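PDB 6IXZ: sortase family protein from Clostridium perfringens, which is a class C sortase, a cysteine transpeptidase of the kind that probably joins pilin subunits covalently into pili at the cell surface. Local coordinates for residues S9-S12 with D13-K17; K124-D127 with G128-F131. All blocks are in the same frame, centred on the assembly; numbering follows the deposited sequence.

Contact 1. Residues S9-S12 with D13-K17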
ATOM      1  N   SER A   9      12.770  -6.670 -11.030  1.00 35.42           N
ATOM      2  CA  SER A   9      12.350  -6.948 -12.396  1.00 35.55           C
ATOM      3  C   SER A   9      10.874  -6.600 -12.503  1.00 34.08           C
ATOM      4  O   SER A   9      10.376  -6.195 -13.570  1.00 32.90           O
ATOM      5  CB  SER A   9      12.558  -8.425 -12.724  1.00 38.83           C
ATOM      6  OG  SER A   9      12.108  -8.710 -14.030  1.00 40.32           O
ATOM      7  N   THR A  10      10.191  -6.762 -11.375  1.00 28.59           N
ATOM      8  CA  THR A  10       8.776  -6.483 -11.265  1.00 27.38           C
ATOM      9  C   THR A  10       8.508  -5.002 -11.441  1.00 24.17           C
ATOM     10  O   THR A  10       7.632  -4.609 -12.207  1.00 20.09           O
ATOM     11  CB  THR A  10       8.230  -6.982  -9.929  1.00 25.06           C
ATOM     12  OG1 THR A  10       8.321  -8.425  -9.896  1.00 32.97           O
ATOM     13  CG2 THR A  10       6.757  -6.579  -9.778  1.00 28.82           C
ATOM     14  N   ILE A  11       9.312  -4.167 -10.813  1.00 24.72           N
ATOM     15  CA  ILE A  11       9.090  -2.733 -10.949  1.00 25.13           C
ATOM     16  C   ILE A  11       9.285  -2.291 -12.389  1.00 29.59           C
ATOM     17  O   ILE A  11       8.543  -1.452 -12.898  1.00 30.35           O
ATOM     18  CB  ILE A  11       9.999  -1.921 -10.023  1.00 25.88           C
ATOM     19  CG1 ILE A  11       9.548  -2.114  -8.560  1.00 23.30           C
ATOM     20  CG2 ILE A  11       9.953  -0.455 -10.429  1.00 22.41           C
ATOM     21  CD1 ILE A  11      10.362  -1.352  -7.526  1.00 27.18           C
ATOM     22  N   SER A  12      10.312  -2.835 -13.037  1.00 34.87           N
ATOM     23  CA  SER A  12      10.601  -2.516 -14.444  1.00 32.47           C
ATOM     24  C   SER A  12       9.447  -2.863 -15.382  1.00 27.09           C
ATOM     25  O   SER A  12       9.011  -2.032 -16.170  1.00 22.87           O
ATOM     26  CB  SER A  12      11.867  -3.252 -14.904  1.00 33.62           C
ATOM     27  OG  SER A  12      12.189  -2.905 -16.239  1.00 33.28           O
ATOM     28  N   ASP A  13       8.982  -4.108 -15.295  1.00 26.49           N
ATOM     29  CA  ASP A  13       7.806  -4.574 -16.015  1.00 29.08           C
ATOM     30  C   ASP A  13       6.628  -3.626 -15.858  1.00 33.26           C
ATOM     31  O   ASP A  13       5.915  -3.346 -16.822  1.00 31.29           O
ATOM     32  CB  ASP A  13       7.361  -5.930 -15.449  1.00 32.25           C
ATOM     33  CG  ASP A  13       8.241  -7.054 -15.877  1.00 31.11           C
ATOM     34  OD1 ASP A  13       7.974  -8.206 -15.462  1.00 30.00           O
ATOM     35  OD2 ASP A  13       9.172  -6.788 -16.654  1.00 29.49           O
ATOM     36  N   TYR A  14       6.328  -3.280 -14.606  1.00 28.43           N
ATOM     37  CA  TYR A  14       5.168  -2.458 -14.296  1.00 27.05           C
ATOM     38  C   TYR A  14       5.268  -1.111 -15.003  1.00 27.93           C
ATOM     39  O   TYR A  14       4.300  -0.638 -15.584  1.00 25.86           O
ATOM     40  CB  TYR A  14       5.049  -2.209 -12.792  1.00 30.68           C
ATOM     41  CG  TYR A  14       4.186  -1.007 -12.481  1.00 24.09           C
ATOM     42  CD1 TYR A  14       2.804  -1.125 -12.440  1.00 26.42           C
ATOM     43  CD2 TYR A  14       4.744   0.255 -12.316  1.00 24.27           C
ATOM     44  CE1 TYR A  14       1.993  -0.021 -12.248  1.00 22.31           C
ATOM     45  CE2 TYR A  14       3.947   1.365 -12.123  1.00 25.58           C
ATOM     46  CZ  TYR A  14       2.565   1.222 -12.107  1.00 22.05           C
ATOM     47  OH  TYR A  14       1.774   2.320 -11.867  1.00 21.64           O
ATOM     48  N   THR A  15       6.444  -0.497 -14.949  1.00 28.84           N
ATOM     49  CA  THR A  15       6.635   0.812 -15.563  1.00 32.30           C
ATOM     50  C   THR A  15       6.460   0.735 -17.089  1.00 33.01           C
ATOM     51  O   THR A  15       5.620   1.417 -17.671  1.00 27.82           O
ATOM     52  CB  THR A  15       8.019   1.373 -15.222  1.00 37.63           C
ATOM     53  OG1 THR A  15       8.160   1.472 -13.798  1.00 46.72           O
ATOM     54  CG2 THR A  15       8.211   2.752 -15.846  1.00 47.34           C
ATOM     55  N   GLU A  16       7.179  -0.164 -17.741  1.00 36.71           N
ATOM     56  CA  GLU A  16       6.989  -0.308 -19.175  1.00 42.05           C
ATOM     57  C   GLU A  16       5.505  -0.421 -19.487  1.00 39.34           C
ATOM     58  O   GLU A  16       5.027   0.186 -20.437  1.00 32.10           O
ATOM     59  CB  GLU A  16       7.721  -1.530 -19.734  1.00 48.99           C
ATOM     60  CG  GLU A  16       7.871  -1.481 -21.252  1.00 56.65           C
ATOM     61  CD  GLU A  16       7.770  -2.846 -21.912  1.00 64.30           C
ATOM     62  OE1 GLU A  16       7.208  -2.926 -23.028  1.00 71.78           O
ATOM     63  OE2 GLU A  16       8.273  -3.833 -21.331  1.00 59.87           O
ATOM     64  N   LYS A  17       4.802  -1.247 -18.715  1.00 37.40           N
ATOM     65  CA  LYS A  17       3.465  -1.705 -19.076  1.00 37.79           C
ATOM     66  C   LYS A  17       2.420  -0.612 -18.852  1.00 39.19           C
ATOM     67  O   LYS A  17       1.518  -0.423 -19.676  1.00 42.46           O
ATOM     68  CB  LYS A  17       3.091  -2.946 -18.271  1.00 40.90           C
ATOM     69  CG  LYS A  17       1.593  -3.191 -18.188  1.00 41.67           C
ATOM     70  CD  LYS A  17       1.256  -4.466 -17.428  1.00 51.63           C
ATOM     71  CE  LYS A  17      -0.216  -4.493 -17.029  1.00 57.12           C
ATOM     72  NZ  LYS A  17      -0.678  -5.843 -16.594  1.00 66.41           N
TER
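The ring of Tyr14 meets the preceding turn at its edge, where Ile11 O sits near the ring plane; CB of Tyr14 lies over the same turn, 3.6 Å from both Thr10 O and Ile11 O. The carboxylate of Asp13 lies beside Ser9 O, an acceptor like itself, with OD2 3.4 Å from that oxygen, so the two are neighbours without a bond. Both residues belong to helix 5-18, and regular i to i+4 bonds carry the backbone: Asp13 N to Ser9 O, Tyr14 N to Thr10 O (3.0 Å) and Glu16 N to Ser12 O. This amphipathic helix turns Thr10, Ile11 and Tyr14 to strands 60-66 and 71-77, where Thr10 and Tyr14 touch Val60 and Ile11 touches Pro74, while Ser9, Ser12, Asp13 and Glu16 face solvent. Ile11 O is gripped twice by one residue. Thr15 N donates to it at 3.1 Å, and Thr15 OG1 donates from the opposite face of the carbonyl plane, tilted 32° out of it. A chi1 of -58° folds OG1 back beside its own backbone N, and CG2 points away from that nitrogen. The hydroxyl of Thr10 likewise bonds to the carbonyl four residues back, Phe6 O.

Contact 2. Residues K124-D127 with G128-F131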
ATOM      1  N   LYS A 124      12.895   2.580  11.831  1.00 21.34           N
ATOM      2  CA  LYS A 124      13.783   3.753  11.996  1.00 26.36           C
ATOM      3  C   LYS A 124      13.110   5.056  11.598  1.00 22.94           C
ATOM      4  O   LYS A 124      13.627   6.147  11.864  1.00 21.11           O
ATOM      5  CB  LYS A 124      15.087   3.564  11.212  1.00 23.82           C
ATOM      6  CG  LYS A 124      15.768   2.216  11.441  1.00 28.52           C
ATOM      7  CD  LYS A 124      17.078   2.086  10.662  1.00 31.88           C
ATOM      8  CE  LYS A 124      17.787   0.767  10.966  1.00 33.16           C
ATOM      9  NZ  LYS A 124      18.996   0.542  10.117  1.00 37.80           N
ATOM     10  N   LEU A 125      11.920   4.975  11.023  1.00 20.09           N
ATOM     11  CA  LEU A 125      11.211   6.189  10.671  1.00 21.33           C
ATOM     12  C   LEU A 125      10.702   6.918  11.924  1.00 21.52           C
ATOM     13  O   LEU A 125      10.372   6.297  12.911  1.00 23.78           O
ATOM     14  CB  LEU A 125      10.043   5.885   9.743  1.00 23.24           C
ATOM     15  CG  LEU A 125      10.384   5.345   8.363  1.00 24.71           C
ATOM     16  CD1 LEU A 125       9.121   4.982   7.611  1.00 24.17           C
ATOM     17  CD2 LEU A 125      11.202   6.358   7.583  1.00 26.82           C
ATOM     18  N   LYS A 126      10.590   8.234  11.833  1.00 23.83           N
ATOM     19  CA  LYS A 126       9.959   9.056  12.864  1.00 28.69           C
ATOM     20  C   LYS A 126       8.969  10.073  12.263  1.00 26.35           C
ATOM     21  O   LYS A 126       8.914  10.257  11.057  1.00 25.43           O
ATOM     22  CB  LYS A 126      11.047   9.771  13.665  1.00 32.53           C
ATOM     23  CG  LYS A 126      12.072  10.503  12.816  1.00 39.23           C
ATOM     24  CD  LYS A 126      11.452  11.645  12.019  1.00 47.30           C
ATOM     25  CE  LYS A 126      12.492  12.612  11.470  1.00 48.84           C
ATOM     26  NZ  LYS A 126      13.153  13.384  12.560  1.00 49.86           N
ATOM     27  N   ASP A 127       8.165  10.706  13.111  1.00 28.42           N
ATOM     28  CA  ASP A 127       7.255  11.771  12.680  1.00 26.93           C
ATOM     29  C   ASP A 127       7.961  12.745  11.746  1.00 29.24           C
ATOM     30  O   ASP A 127       9.114  13.100  11.977  1.00 24.25           O
ATOM     31  CB  ASP A 127       6.728  12.541  13.901  1.00 30.04           C
ATOM     32  CG  ASP A 127       5.588  11.827  14.597  1.00 31.36           C
ATOM     33  OD1 ASP A 127       5.032  10.844  14.032  1.00 27.34           O
ATOM     34  OD2 ASP A 127       5.222  12.273  15.700  1.00 27.41           O
ATOM     35  N   GLY A 128       7.305  13.111  10.650  1.00 26.65           N
ATOM     36  CA  GLY A 128       7.937  13.972   9.647  1.00 30.54           C
ATOM     37  C   GLY A 128       8.664  13.295   8.485  1.00 26.82           C
ATOM     38  O   GLY A 128       8.750  13.882   7.419  1.00 31.36           O
ATOM     39  N   ASP A 129       9.132  12.050   8.641  1.00 30.14           N
ATOM     40  CA  ASP A 129       9.768  11.322   7.517  1.00 26.63           C
ATOM     41  C   ASP A 129       8.773  11.062   6.382  1.00 27.39           C
ATOM     42  O   ASP A 129       7.551  11.130   6.561  1.00 30.14           O
ATOM     43  CB  ASP A 129      10.390   9.986   7.970  1.00 26.76           C
ATOM     44  CG  ASP A 129      11.629  10.172   8.814  1.00 29.82           C
ATOM     45  OD1 ASP A 129      12.216  11.285   8.766  1.00 31.00           O
ATOM     46  OD2 ASP A 129      11.983   9.240   9.585  1.00 25.90           O
ATOM     47  N   VAL A 130       9.290  10.846   5.179  1.00 27.54           N
ATOM     48  CA  VAL A 130       8.444  10.911   3.990  1.00 26.72           C
ATOM     49  C   VAL A 130       8.515   9.612   3.197  1.00 22.84           C
ATOM     50  O   VAL A 130       9.515   8.897   3.221  1.00 23.35           O
ATOM     51  CB  VAL A 130       8.819  12.101   3.075  1.00 29.64           C
ATOM     52  CG1 VAL A 130       8.464  13.429   3.733  1.00 28.18           C
ATOM     53  CG2 VAL A 130      10.293  12.046   2.706  1.00 32.19           C
ATOM     54  N   PHE A 131       7.424   9.286   2.526  1.00 23.00           N
ATOM     55  CA  PHE A 131       7.472   8.222   1.554  1.00 21.77           C
ATOM     56  C   PHE A 131       6.574   8.524   0.375  1.00 18.47           C
ATOM     57  O   PHE A 131       5.662   9.350   0.447  1.00 19.43           O
ATOM     58  CB  PHE A 131       7.114   6.878   2.212  1.00 20.37           C
ATOM     59  CG  PHE A 131       5.757   6.835   2.822  1.00 19.84           C
ATOM     60  CD1 PHE A 131       4.663   6.464   2.066  1.00 21.30           C
ATOM     61  CD2 PHE A 131       5.578   7.094   4.163  1.00 18.93           C
ATOM     62  CE1 PHE A 131       3.428   6.295   2.650  1.00 18.16           C
ATOM     63  CE2 PHE A 131       4.337   6.946   4.742  1.00 18.68           C
ATOM     64  CZ  PHE A 131       3.268   6.532   3.991  1.00 17.26           C
TER
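A type II beta turn from Lys126 to Asp129 leads the loop after helix 111-114 into strand 130-135, and Asp129 ties it from both its backbone and its side chain. Asp129 N closes the turn by donating to Lys126 O at 3.0 Å. In the reverse direction, Lys126 N donates to Asp129 OD2 at 2.8 Å; the bond is nearly straight at the hydrogen (166°), but it meets the oxygen from above the carboxylate plane, 48° out of it. With chi1 at -71°, CG of Asp129 stands beside its own N and the carboxylate is carried back to Lys126. The aliphatic part of Lys126 runs across the aspartate at about a right angle, on the same side of the plane as Lys126 N: CD lies over the carboxylate face, and CE comes to 3.0 Å from OD1. Leu125 CD2 is on the other side of that plane, out toward the OD2 edge, 3.6 Å from OD2 and also touching CB of Asp129. Bends at chi2 and chi4 curl the lysine, yet NZ remains 4.4 Å from OD1, too far for a salt bridge, though the opposite charges may still favour each other. From within the turn, the backbones of Gly128 and Asp129 already bond to Val144 of strand 138-150, and Leu125 packs on Ile66. Gly128, with its positive phi at the third position, is the common choice in type II turns, here at the start of the antiparallel pairing of strands 130-135 and 138-150 in the sortase beta fold.

Overall arrangement
Contact 1 comes first along the chain, in helix 5-18, and contact 2 follows in series at the turn before strand 130-135. Their centres are about 27 Å apart and their nearest atoms about 13 Å, so they do not touch. Strand 60-66 is common to both: contact 1 packs on it through Val60 and Tyr63, contact 2 through Ile64 and Ile66, the latter two reached by Phe131. The N-terminal helix thus lies over strands 60-66 and 71-77, while the turn opens strand 130-135, which pairs with strand 60-66 as well as with strand 138-150. Both lie away from the predicted active-site residues His110 and Cys172.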